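PDB 4TLV: ADP-ribosylating toxin CARDS from Mycoplasma pneumoniae, which transfers ADP-ribose from NAD(+) to multiple target proteins, vacuolates mammalian cells and disrupts respiratory epithelium as the main virulence factor of the bacterium. Local coordinates for residues 444-452 against 557-567; 539-547 against 580-589. All blocks are in the same frame, centred on the assembly; numbering follows the deposited sequence.

Both contacts lie in the D3 beta-trefoil at the C-terminal end of the chain. The first segment, 444-452, comes early in D3; 539-547 follows, then 557-567, and last 580-589, so the segments alternate and the two contacts cross. Interaction 1 closes a long loop of 104 residues, setting the beginning of D3 against the hairpin that strands 554-558 and 567-570 form. Interaction 2 closes a shorter one of 32 residues by pairing strand 543-548 with strand 578-583. They also meet directly: Gly447 is hydrogen-bonded to Leu583 and Val444 to Lys585 through the backbone, while Tyr449 packs on Leu541 and Leu583.

Interaction 1 of 2, residues 444-452 against 557-567; sequences VQLGWYWRG and VIISGSRWGGW
Trp448 and Trp450, both on strand 448-450 of the D3 beta-trefoil, lay their indoles against the hairpin 557-567, and no hydrogen bond runs between the two segments. CH-pi contacts carry much of the packing. Val557 CG1 sits over one face of Trp448, 3.8 Å from the centroid of the five-membered ring and displaced toward the NE1-CE2 side. Ile559 CG2 does the same for Trp450, also 3.8 Å from the centroid of its five-membered ring and 16° off the normal, while CD1 of Ile559 reaches the six-membered ring. The CG of Trp450 is trans to its backbone N (chi1 -172°), which brings the indole over Ile559; Arg451 CG covers the opposite face.

Three aromatic side chains meet Trp448. Its CD1 touches Trp567 CZ2 at 3.5 Å, the two ring planes inclined obliquely at 74°. Farther round, Trp448 CZ2 approaches Trp564 CE3 edge to edge at 4.3 Å. Tyr455 stacks on Trp448 from strand 453-457.

Polar links shape the hairpin and its surroundings. Ile558 pairs with Gly566 and Gly565 through the backbone, and successive turns, type I over Gly561-Trp564 and type II over Arg563-Gly566, carry the chain round. The hydroxyl of Ser463 is hydrogen-bonded to the indole NE1 of both Trp448 and Trp567, joining the two tryptophans by their polar edges. At the other end of the indole, beside Trp564, Gly565 CA lies 3.9 Å from Trp448 CZ2.

Interaction 2 of 2, residues 539-547 against 580-589; sequences EGLNFRHIR and DKILVKDGFD
Antiparallel pairing of strands 543-548 and 578-583 in the D3 beta-trefoil brings Arg544 opposite Ile582 and Phe543 opposite Leu583. Arg544 and Ile582 form the hydrogen-bonded pair, N to O in both directions at 3.0 Å; two residues along, Val584 N donates to Asn542 O.

On the face bearing Phe543, Lys581 folds over the ring, its NZ 3.8 Å from the centroid and 26° off the normal in a cation-pi contact. Leu583 lies alongside, CD2 meeting Phe543 CE1. The other face carries Ile582, whose CG2 packs on Ile546 CD1.

Arg544 bends at chi2 (-70°), which turns its guanidinium back toward the C-terminal segment. NH2 forms a salt bridge with Asp589 OD2 at 2.9 Å, reaching the syn side of the carboxylate but 29° out of its plane. NH1 donates to Phe543 O and to Asn542 OD1, and NE reaches Asp589 OD2 through water 3. Phe588 CE1 covers one guanidinium face, and the ring is sandwiched between Val584 CG1 and Asp589 CB. The amide of Asn542 uses its other end on the opposite segment: ND2 donates to Val584 O at 2.9 Å, from above the carbonyl plane. Water 2 ties Gly587 N to Asp589 OD1.

At the far end, His545 CD2 lies 3.1 Å from Asp580 O, while ND1 of His545 is hydrogen-bonded to Asp531 OD2. Water 4 bridges Ile546 N and Asp580 O.

With its three nitrogens all engaged, the guanidinium is fixed in rotation and links strand 543-548 to Asp589, just past the Lys585-Phe588 turn; the guanidinium would be expected to favour the ionised form of Asp589.

Interaction 1 of 2, residues 444-452 against 557-567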
loop_
_atom_site.group_PDB
_atom_site.type_symbol
_atom_site.label_atom_id
_atom_site.label_comp_id
_atom_site.label_asym_id
_atom_site.label_seq_id
_atom_site.Cartn_x
_atom_site.Cartn_y
_atom_site.Cartn_z
ATOM N N VAL A 444 6.032 -3.946 10.447
ATOM C CA VAL A 444 5.560 -3.351 11.699
ATOM C C VAL A 444 6.711 -3.086 12.674
ATOM O O VAL A 444 6.557 -2.324 13.630
ATOM C CB VAL A 444 4.433 -4.184 12.364
ATOM C CG1 VAL A 444 3.147 -4.126 11.518
ATOM C CG2 VAL A 444 4.879 -5.645 12.583
ATOM N N GLN A 445 7.868 -3.700 12.425
ATOM C CA GLN A 445 9.061 -3.329 13.167
ATOM C C GLN A 445 8.816 -3.297 14.698
ATOM O O GLN A 445 9.211 -2.345 15.376
ATOM C CB GLN A 445 9.528 -1.966 12.667
ATOM C CG GLN A 445 10.976 -1.626 12.942
ATOM C CD GLN A 445 11.434 -0.349 12.240
ATOM O OE1 GLN A 445 10.625 0.518 11.896
ATOM N NE2 GLN A 445 12.746 -0.228 12.035
ATOM N N LEU A 446 8.169 -4.332 15.235
ATOM C CA LEU A 446 7.746 -4.315 16.648
ATOM C C LEU A 446 8.929 -4.200 17.584
ATOM O O LEU A 446 9.975 -4.787 17.346
ATOM C CB LEU A 446 6.944 -5.558 17.024
ATOM C CG LEU A 446 5.735 -5.884 16.140
ATOM C CD1 LEU A 446 5.031 -7.105 16.687
ATOM C CD2 LEU A 446 4.780 -4.676 16.038
ATOM N N GLY A 447 8.752 -3.450 18.665
ATOM C CA GLY A 447 9.799 -3.337 19.664
ATOM C C GLY A 447 9.218 -2.792 20.951
ATOM O O GLY A 447 8.009 -2.661 21.089
ATOM N N TRP A 448 10.085 -2.493 21.902
ATOM C CA TRP A 448 9.652 -1.766 23.076
ATOM C C TRP A 448 10.720 -0.777 23.491
ATOM O O TRP A 448 11.845 -0.825 22.988
ATOM C CB TRP A 448 9.194 -2.692 24.213
ATOM C CG TRP A 448 10.209 -3.668 24.777
ATOM C CD1 TRP A 448 10.585 -4.870 24.236
ATOM C CD2 TRP A 448 10.917 -3.552 26.026
ATOM N NE1 TRP A 448 11.495 -5.503 25.065
ATOM C CE2 TRP A 448 11.714 -4.715 26.167
ATOM C CE3 TRP A 448 10.947 -2.579 27.039
ATOM C CZ2 TRP A 448 12.545 -4.926 27.276
ATOM C CZ3 TRP A 448 11.775 -2.792 28.144
ATOM C CH2 TRP A 448 12.562 -3.957 28.251
ATOM N N TYR A 449 10.347 0.135 24.385
ATOM C CA TYR A 449 11.167 1.278 24.730
ATOM C C TYR A 449 11.181 1.432 26.240
ATOM O O TYR A 449 10.153 1.294 26.897
ATOM C CB TYR A 449 10.545 2.519 24.106
ATOM C CG TYR A 449 11.244 3.814 24.373
ATOM C CD1 TYR A 449 12.340 4.206 23.613
ATOM C CD2 TYR A 449 10.784 4.680 25.359
ATOM C CE1 TYR A 449 12.959 5.412 23.838
ATOM C CE2 TYR A 449 11.400 5.881 25.591
ATOM C CZ TYR A 449 12.482 6.247 24.833
ATOM O OH TYR A 449 13.085 7.459 25.079
ATOM N N TRP A 450 12.351 1.697 26.792
ATOM C CA TRP A 450 12.451 1.886 28.230
ATOM C C TRP A 450 13.562 2.856 28.556
ATOM O O TRP A 450 14.728 2.614 28.254
ATOM C CB TRP A 450 12.651 0.551 28.957
ATOM C CG TRP A 450 12.555 0.703 30.452
ATOM C CD1 TRP A 450 13.563 0.538 31.364
ATOM C CD2 TRP A 450 11.396 1.100 31.203
ATOM N NE1 TRP A 450 13.097 0.790 32.632
ATOM C CE2 TRP A 450 11.774 1.141 32.564
ATOM C CE3 TRP A 450 10.075 1.426 30.856
ATOM C CZ2 TRP A 450 10.874 1.486 33.582
ATOM C CZ3 TRP A 450 9.183 1.772 31.867
ATOM C CH2 TRP A 450 9.590 1.795 33.218
ATOM N N ARG A 451 13.174 3.995 29.125
ATOM C CA ARG A 451 14.123 4.980 29.623
ATOM C C ARG A 451 15.159 5.413 28.594
ATOM O O ARG A 451 16.335 5.578 28.918
ATOM C CB ARG A 451 14.808 4.456 30.889
ATOM C CG ARG A 451 13.855 4.312 32.068
ATOM C CD ARG A 451 14.549 3.733 33.298
ATOM N NE ARG A 451 15.707 4.523 33.726
ATOM C CZ ARG A 451 15.639 5.583 34.528
ATOM N NH1 ARG A 451 14.462 5.997 34.980
ATOM N NH2 ARG A 451 16.749 6.234 34.871
ATOM N N GLY A 452 14.724 5.591 27.351
ATOM C CA GLY A 452 15.609 6.065 26.306
ATOM C C GLY A 452 16.257 4.978 25.467
ATOM O O GLY A 452 16.891 5.272 24.455
ATOM N N VAL A 557 5.598 -7.220 27.691
ATOM C CA VAL A 557 7.002 -7.558 27.914
ATOM C C VAL A 557 7.413 -7.254 29.362
ATOM O O VAL A 557 7.052 -6.215 29.920
ATOM C CB VAL A 557 7.942 -6.760 26.997
ATOM C CG1 VAL A 557 9.349 -7.281 27.120
ATOM C CG2 VAL A 557 7.503 -6.856 25.561
ATOM N N ILE A 558 8.178 -8.159 29.964
ATOM C CA ILE A 558 8.681 -7.937 31.321
ATOM C C ILE A 558 9.792 -6.903 31.310
ATOM O O ILE A 558 10.695 -6.963 30.483
ATOM C CB ILE A 558 9.163 -9.259 31.971
ATOM C CG1 ILE A 558 7.999 -10.240 32.054
ATOM C CG2 ILE A 558 9.750 -8.981 33.361
ATOM C CD1 ILE A 558 8.389 -11.656 32.490
ATOM N N ILE A 559 9.725 -5.936 32.222
ATOM C CA ILE A 559 10.654 -4.815 32.183
ATOM C C ILE A 559 11.985 -5.055 32.894
ATOM O O ILE A 559 13.042 -4.647 32.407
ATOM C CB ILE A 559 10.010 -3.522 32.752
ATOM C CG1 ILE A 559 8.924 -3.010 31.813
ATOM C CG2 ILE A 559 11.061 -2.466 32.952
ATOM C CD1 ILE A 559 8.282 -1.690 32.286
ATOM N N SER A 560 11.941 -5.704 34.050
ATOM C CA SER A 560 13.161 -5.848 34.836
ATOM C C SER A 560 13.171 -7.173 35.576
ATOM O O SER A 560 12.192 -7.920 35.540
ATOM C CB SER A 560 13.295 -4.686 35.820
ATOM O OG SER A 560 12.306 -4.787 36.824
ATOM N N GLY A 561 14.286 -7.470 36.237
ATOM C CA GLY A 561 14.432 -8.742 36.923
ATOM C C GLY A 561 15.085 -9.799 36.040
ATOM O O GLY A 561 15.536 -9.505 34.927
ATOM N N SER A 562 15.121 -11.035 36.529
ATOM C CA SER A 562 15.830 -12.113 35.841
ATOM C C SER A 562 15.176 -12.499 34.508
ATOM O O SER A 562 15.840 -13.046 33.626
ATOM C CB SER A 562 15.943 -13.342 36.749
ATOM O OG SER A 562 14.664 -13.892 37.023
ATOM N N ARG A 563 13.879 -12.225 34.382
ATOM C CA ARG A 563 13.124 -12.505 33.156
ATOM C C ARG A 563 12.883 -11.240 32.323
ATOM O O ARG A 563 11.925 -11.169 31.543
ATOM C CB ARG A 563 11.780 -13.151 33.502
ATOM C CG ARG A 563 11.895 -14.461 34.276
ATOM C CD ARG A 563 10.530 -14.892 34.784
ATOM N NE ARG A 563 10.492 -16.309 35.129
ATOM C CZ ARG A 563 9.411 -16.935 35.588
ATOM N NH1 ARG A 563 8.276 -16.266 35.764
ATOM N NH2 ARG A 563 9.461 -18.231 35.876
ATOM N N TRP A 564 13.750 -10.247 32.477
ATOM C CA TRP A 564 13.584 -9.005 31.735
ATOM C C TRP A 564 13.601 -9.283 30.240
ATOM O O TRP A 564 14.353 -10.134 29.773
ATOM C CB TRP A 564 14.665 -7.994 32.096
ATOM C CG TRP A 564 16.005 -8.231 31.457
ATOM C CD1 TRP A 564 17.078 -8.860 32.017
ATOM C CD2 TRP A 564 16.420 -7.813 30.152
ATOM N NE1 TRP A 564 18.136 -8.867 31.142
ATOM C CE2 TRP A 564 17.756 -8.237 29.984
ATOM C CE3 TRP A 564 15.788 -7.136 29.100
ATOM C CZ2 TRP A 564 18.475 -8.007 28.805
ATOM C CZ3 TRP A 564 16.500 -6.907 27.935
ATOM C CH2 TRP A 564 17.833 -7.341 27.796
ATOM N N GLY A 565 12.757 -8.582 29.490
ATOM C CA GLY A 565 12.761 -8.721 28.047
ATOM C C GLY A 565 11.924 -9.875 27.546
ATOM O O GLY A 565 11.835 -10.097 26.340
ATOM N N GLY A 566 11.297 -10.606 28.463
ATOM C CA GLY A 566 10.478 -11.742 28.084
ATOM C C GLY A 566 9.097 -11.342 27.589
ATOM O O GLY A 566 8.360 -10.634 28.275
ATOM N N TRP A 567 8.739 -11.816 26.396
ATOM C CA TRP A 567 7.440 -11.519 25.800
ATOM C C TRP A 567 6.417 -12.551 26.250
ATOM O O TRP A 567 6.664 -13.750 26.175
ATOM C CB TRP A 567 7.564 -11.505 24.262
ATOM C CG TRP A 567 8.439 -10.400 23.760
ATOM C CD1 TRP A 567 9.789 -10.317 23.880
ATOM C CD2 TRP A 567 8.027 -9.219 23.053
ATOM N NE1 TRP A 567 10.250 -9.159 23.304
ATOM C CE2 TRP A 567 9.185 -8.468 22.781
ATOM C CE3 TRP A 567 6.789 -8.729 22.616
ATOM C CZ2 TRP A 567 9.151 -7.242 22.103
ATOM C CZ3 TRP A 567 6.751 -7.509 21.940
ATOM C CH2 TRP A 567 7.924 -6.781 21.689
#

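Interaction 2 of 2, residues 539-547 against 580-589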
loop_
_atom_site.group_PDB
_atom_site.type_symbol
_atom_site.label_atom_id
_atom_site.label_comp_id
_atom_site.label_asym_id
_atom_site.label_seq_id
_atom_site.Cartn_x
_atom_site.Cartn_y
_atom_site.Cartn_z
ATOM N N GLU A 539 7.311 11.958 23.592
ATOM C CA GLU A 539 8.601 12.002 22.900
ATOM C C GLU A 539 8.545 11.631 21.402
ATOM O O GLU A 539 9.584 11.445 20.766
ATOM C CB GLU A 539 9.660 11.162 23.625
ATOM C CG GLU A 539 9.375 9.662 23.699
ATOM C CD GLU A 539 8.639 9.269 24.974
ATOM O OE1 GLU A 539 9.295 9.175 26.041
ATOM O OE2 GLU A 539 7.405 9.064 24.912
ATOM N N GLY A 540 7.339 11.531 20.848
ATOM C CA GLY A 540 7.179 11.281 19.424
ATOM C C GLY A 540 7.068 9.821 19.014
ATOM O O GLY A 540 7.097 9.506 17.816
ATOM N N LEU A 541 6.937 8.921 19.990
ATOM C CA LEU A 541 6.877 7.484 19.684
ATOM C C LEU A 541 5.480 6.977 19.326
ATOM O O LEU A 541 4.480 7.500 19.808
ATOM C CB LEU A 541 7.443 6.657 20.844
ATOM C CG LEU A 541 8.900 6.986 21.211
ATOM C CD1 LEU A 541 9.308 6.242 22.468
ATOM C CD2 LEU A 541 9.859 6.656 20.068
ATOM N N ASN A 542 5.434 5.926 18.506
ATOM C CA ASN A 542 4.181 5.307 18.065
ATOM C C ASN A 542 3.948 3.985 18.807
ATOM O O ASN A 542 4.615 2.981 18.524
ATOM C CB ASN A 542 4.238 5.070 16.548
ATOM C CG ASN A 542 2.875 4.812 15.939
ATOM O OD1 ASN A 542 1.884 5.447 16.308
ATOM N ND2 ASN A 542 2.819 3.873 14.994
ATOM N N PHE A 543 3.021 3.994 19.770
ATOM C CA PHE A 543 2.709 2.801 20.565
ATOM C C PHE A 543 1.317 2.263 20.248
ATOM O O PHE A 543 0.404 3.025 19.891
ATOM C CB PHE A 543 2.718 3.139 22.067
ATOM C CG PHE A 543 4.066 3.480 22.618
ATOM C CD1 PHE A 543 5.087 2.536 22.646
ATOM C CD2 PHE A 543 4.293 4.726 23.180
ATOM C CE1 PHE A 543 6.330 2.855 23.192
ATOM C CE2 PHE A 543 5.527 5.048 23.721
ATOM C CZ PHE A 543 6.543 4.114 23.727
ATOM N N ARG A 544 1.153 0.950 20.401
ATOM C CA ARG A 544 -0.152 0.301 20.384
ATOM C C ARG A 544 -0.170 -0.825 21.414
ATOM O O ARG A 544 0.877 -1.358 21.779
ATOM C CB ARG A 544 -0.434 -0.331 19.015
ATOM C CG ARG A 544 -0.490 0.649 17.837
ATOM C CD ARG A 544 -1.747 1.542 17.914
ATOM N NE ARG A 544 -1.872 2.336 16.680
ATOM C CZ ARG A 544 -1.167 3.434 16.417
ATOM N NH1 ARG A 544 -0.289 3.914 17.300
ATOM N NH2 ARG A 544 -1.351 4.073 15.266
ATOM N N HIS A 545 -1.364 -1.198 21.856
ATOM C CA HIS A 545 -1.562 -2.481 22.514
ATOM C C HIS A 545 -1.785 -3.547 21.435
ATOM O O HIS A 545 -2.296 -3.250 20.356
ATOM C CB HIS A 545 -2.760 -2.425 23.469
ATOM C CG HIS A 545 -2.541 -1.519 24.642
ATOM N ND1 HIS A 545 -3.570 -0.874 25.294
ATOM C CD2 HIS A 545 -1.400 -1.124 25.257
ATOM C CE1 HIS A 545 -3.075 -0.134 26.273
ATOM N NE2 HIS A 545 -1.761 -0.269 26.273
ATOM N N ILE A 546 -1.387 -4.780 21.725
ATOM C CA ILE A 546 -1.565 -5.885 20.783
ATOM C C ILE A 546 -2.280 -7.032 21.487
ATOM O O ILE A 546 -1.878 -7.437 22.571
ATOM C CB ILE A 546 -0.207 -6.354 20.188
ATOM C CG1 ILE A 546 0.462 -5.194 19.437
ATOM C CG2 ILE A 546 -0.409 -7.563 19.265
ATOM C CD1 ILE A 546 1.848 -5.503 18.899
ATOM N N ARG A 547 -3.355 -7.524 20.886
ATOM C CA ARG A 547 -4.150 -8.599 21.475
ATOM C C ARG A 547 -4.364 -9.734 20.482
ATOM O O ARG A 547 -4.375 -9.522 19.270
ATOM C CB ARG A 547 -5.508 -8.074 21.933
ATOM C CG ARG A 547 -5.423 -7.119 23.123
ATOM C CD ARG A 547 -6.801 -6.683 23.614
ATOM N NE ARG A 547 -6.676 -5.874 24.830
ATOM C CZ ARG A 547 -6.445 -4.567 24.842
ATOM N NH1 ARG A 547 -6.313 -3.897 23.699
ATOM N NH2 ARG A 547 -6.348 -3.925 25.998
ATOM N N ASP A 580 3.183 -2.662 28.505
ATOM C CA ASP A 580 2.157 -3.080 27.558
ATOM C C ASP A 580 2.134 -2.229 26.290
ATOM O O ASP A 580 1.396 -2.521 25.352
ATOM C CB ASP A 580 0.771 -3.176 28.214
ATOM C CG ASP A 580 0.217 -1.840 28.661
ATOM O OD1 ASP A 580 0.867 -0.784 28.481
ATOM O OD2 ASP A 580 -0.912 -1.853 29.209
ATOM N N LYS A 581 2.962 -1.200 26.245
ATOM C CA LYS A 581 3.054 -0.388 25.040
ATOM C C LYS A 581 4.093 -0.990 24.099
ATOM O O LYS A 581 5.274 -1.068 24.444
ATOM C CB LYS A 581 3.408 1.056 25.383
ATOM C CG LYS A 581 2.346 1.755 26.223
ATOM C CD LYS A 581 2.756 3.188 26.529
ATOM C CE LYS A 581 3.896 3.222 27.527
ATOM N NZ LYS A 581 5.091 3.864 26.932
ATOM N N ILE A 582 3.641 -1.424 22.924
ATOM C CA ILE A 582 4.533 -1.984 21.920
ATOM C C ILE A 582 4.819 -0.922 20.852
ATOM O O ILE A 582 3.894 -0.262 20.376
ATOM C CB ILE A 582 3.914 -3.246 21.255
ATOM C CG1 ILE A 582 3.329 -4.213 22.302
ATOM C CG2 ILE A 582 4.939 -3.942 20.314
ATOM C CD1 ILE A 582 4.361 -4.673 23.375
ATOM N N LEU A 583 6.086 -0.742 20.479
ATOM C CA LEU A 583 6.421 0.163 19.380
ATOM C C LEU A 583 6.009 -0.471 18.055
ATOM O O LEU A 583 6.304 -1.646 17.816
ATOM C CB LEU A 583 7.927 0.438 19.328
ATOM C CG LEU A 583 8.548 1.280 20.441
ATOM C CD1 LEU A 583 10.068 1.177 20.380
ATOM C CD2 LEU A 583 8.107 2.719 20.273
ATOM N N VAL A 584 5.366 0.317 17.193
ATOM C CA VAL A 584 4.980 -0.121 15.849
ATOM C C VAL A 584 5.368 0.963 14.836
ATOM O O VAL A 584 5.209 2.158 15.103
ATOM C CB VAL A 584 3.454 -0.366 15.740
ATOM C CG1 VAL A 584 3.135 -1.225 14.498
ATOM C CG2 VAL A 584 2.913 -1.059 16.998
ATOM N N LYS A 585 5.862 0.548 13.673
ATOM C CA LYS A 585 6.337 1.493 12.669
ATOM C C LYS A 585 5.267 2.553 12.349
ATOM O O LYS A 585 4.116 2.224 12.074
ATOM C CB LYS A 585 6.755 0.731 11.403
ATOM C CG LYS A 585 7.265 1.608 10.235
ATOM C CD LYS A 585 7.949 0.727 9.163
ATOM C CE LYS A 585 8.165 1.467 7.842
ATOM N NZ LYS A 585 8.963 2.703 8.048
ATOM N N ASP A 586 5.644 3.817 12.387
ATOM C CA ASP A 586 4.700 4.890 12.073
ATOM C C ASP A 586 4.069 4.652 10.717
ATOM O O ASP A 586 4.786 4.411 9.752
ATOM C CB ASP A 586 5.409 6.238 12.011
ATOM C CG ASP A 586 5.349 6.981 13.317
ATOM O OD1 ASP A 586 6.185 6.687 14.197
ATOM O OD2 ASP A 586 4.469 7.862 13.457
ATOM N N GLY A 587 2.741 4.750 10.650
ATOM C CA GLY A 587 2.012 4.622 9.393
ATOM C C GLY A 587 1.635 3.207 8.998
ATOM O O GLY A 587 1.064 2.990 7.933
ATOM N N PHE A 588 1.957 2.236 9.847
ATOM C CA PHE A 588 1.699 0.838 9.549
ATOM C C PHE A 588 0.205 0.578 9.311
ATOM O O PHE A 588 -0.145 -0.354 8.611
ATOM C CB PHE A 588 2.187 -0.062 10.689
ATOM C CG PHE A 588 1.236 -0.115 11.852
ATOM C CD1 PHE A 588 1.174 0.941 12.759
ATOM C CD2 PHE A 588 0.382 -1.191 12.012
ATOM C CE1 PHE A 588 0.280 0.903 13.828
ATOM C CE2 PHE A 588 -0.517 -1.235 13.064
ATOM C CZ PHE A 588 -0.574 -0.197 13.971
ATOM N N ASP A 589 -0.666 1.382 9.918
ATOM C CA ASP A 589 -2.115 1.148 9.801
ATOM C C ASP A 589 -2.777 1.964 8.668
ATOM O O ASP A 589 -4.012 2.067 8.595
ATOM C CB ASP A 589 -2.831 1.368 11.152
ATOM C CG ASP A 589 -2.379 2.646 11.877
ATOM O OD1 ASP A 589 -1.557 3.408 11.323
ATOM O OD2 ASP A 589 -2.835 2.880 13.025
HETATM O O HOH W 1 5.128 8.583 15.937
HETATM O O HOH W 2 0.831 4.523 12.707
HETATM O O HOH W 3 -3.654 1.126 14.897
HETATM O O HOH W 4 -0.196 -4.671 24.475
#